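Local structure of Old Yellow Enzyme (6AGZ) at residues Tyr168-Ala171 and Ala172-Ile176. The protein probably uses its bound flavin mononucleotide to reduce the carbon-carbon double bond of enone compounds asymmetrically, as in other old yellow enzymes. Residues are numbered along the deposited sequence; the frame is centred on the assembly and turned at random.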
# COMPACT_ATOMS: atom_id res chain seq x y z
N TYR A 168 19.22 0.56 22.03
CA TYR A 168 17.78 0.80 22.04
C TYR A 168 17.12 0.12 23.24
O TYR A 168 16.26 0.71 23.90
CB TYR A 168 17.14 0.32 20.74
CG TYR A 168 17.06 1.36 19.65
CD1 TYR A 168 17.90 1.31 18.55
CD2 TYR A 168 16.13 2.40 19.72
CE1 TYR A 168 17.83 2.25 17.55
CE2 TYR A 168 16.05 3.35 18.72
CZ TYR A 168 16.90 3.27 17.63
OH TYR A 168 16.83 4.22 16.64
N VAL A 169 17.51 -1.12 23.53
CA VAL A 169 16.93 -1.83 24.67
C VAL A 169 17.26 -1.11 25.97
O VAL A 169 16.38 -0.90 26.82
CB VAL A 169 17.43 -3.29 24.70
CG1 VAL A 169 16.94 -3.99 25.96
CG2 VAL A 169 16.96 -4.03 23.46
N ASN A 170 18.52 -0.71 26.14
CA ASN A 170 18.93 -0.03 27.37
C ASN A 170 18.20 1.30 27.55
O ASN A 170 17.75 1.63 28.65
CB ASN A 170 20.44 0.17 27.38
CG ASN A 170 20.91 1.00 28.56
OD1 ASN A 170 20.87 0.55 29.70
ND2 ASN A 170 21.38 2.21 28.28
N ALA A 171 18.08 2.08 26.47
CA ALA A 171 17.38 3.36 26.56
C ALA A 171 15.90 3.16 26.86
O ALA A 171 15.31 3.92 27.63
CB ALA A 171 17.57 4.15 25.27
N ALA A 172 15.28 2.14 26.25
CA ALA A 172 13.88 1.86 26.53
C ALA A 172 13.67 1.47 27.98
O ALA A 172 12.70 1.89 28.62
CB ALA A 172 13.36 0.77 25.59
N LYS A 173 14.57 0.65 28.53
CA LYS A 173 14.47 0.27 29.94
C LYS A 173 14.66 1.47 30.85
O LYS A 173 13.94 1.62 31.84
CB LYS A 173 15.48 -0.83 30.26
CG LYS A 173 15.13 -2.19 29.68
CD LYS A 173 16.28 -3.17 29.81
CE LYS A 173 16.61 -3.46 31.27
NZ LYS A 173 15.51 -4.17 31.96
N ASN A 174 15.63 2.34 30.53
CA ASN A 174 15.82 3.55 31.32
C ASN A 174 14.57 4.43 31.30
O ASN A 174 14.16 4.97 32.33
CB ASN A 174 17.02 4.34 30.81
CG ASN A 174 18.34 3.65 31.11
OD1 ASN A 174 18.41 2.75 31.94
ND2 ASN A 174 19.40 4.09 30.43
N ALA A 175 13.95 4.57 30.12
CA ALA A 175 12.78 5.43 30.01
C ALA A 175 11.59 4.85 30.77
O ALA A 175 11.00 5.52 31.62
CB ALA A 175 12.43 5.63 28.53
N ILE A 176 11.24 3.60 30.48
CA ILE A 176 10.02 3.01 31.03
C ILE A 176 10.20 2.71 32.52
O ILE A 176 9.39 3.14 33.35
CB ILE A 176 9.62 1.75 30.25
CG1 ILE A 176 9.29 2.11 28.80
CG2 ILE A 176 8.44 1.06 30.91
CD1 ILE A 176 8.16 3.10 28.66
O HOH W 1 22.27 3.76 30.70
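One water accepts hydrogen bonds from both Asn174 ND2, at 2.9 Å, and Asn170 ND2, at 3.0 Å, and thus bridges two side chains one helical turn apart, an i to i+4 pair on one face. Asn174 ND2 also bonds the carbonyl oxygen of Ile84. Asn170 brings its amide to the water because chi1 (174°) sets CG beside the carbonyl carbon, with the amide reaching outward from the helix. The two amide planes stand nearly perpendicular, at 81°, and their ND2 atoms, both donors and 3.5 Å apart, are reconciled by sharing an acceptor. Underneath runs the regular alpha-helical backbone pattern, in which Asn174 N bonds to Asn170 O at 2.9 Å. One residue back, Val169 and Lys173 lie side by side; CG1 of the valine meets CD of the lysine at 4.0 Å, while the bent lysine chain carries NZ to Gln177 OE1. Tyr168, Ala171 and Ala175 turn to the barrel, touching strand 106-112, and Val169, Ala172 and Ile176 meet helix 218-231. Helix 158-179 thereby occupies its place in the TIM barrel, packed between strand 106-112 and the next outer helix, just before strand 183-187.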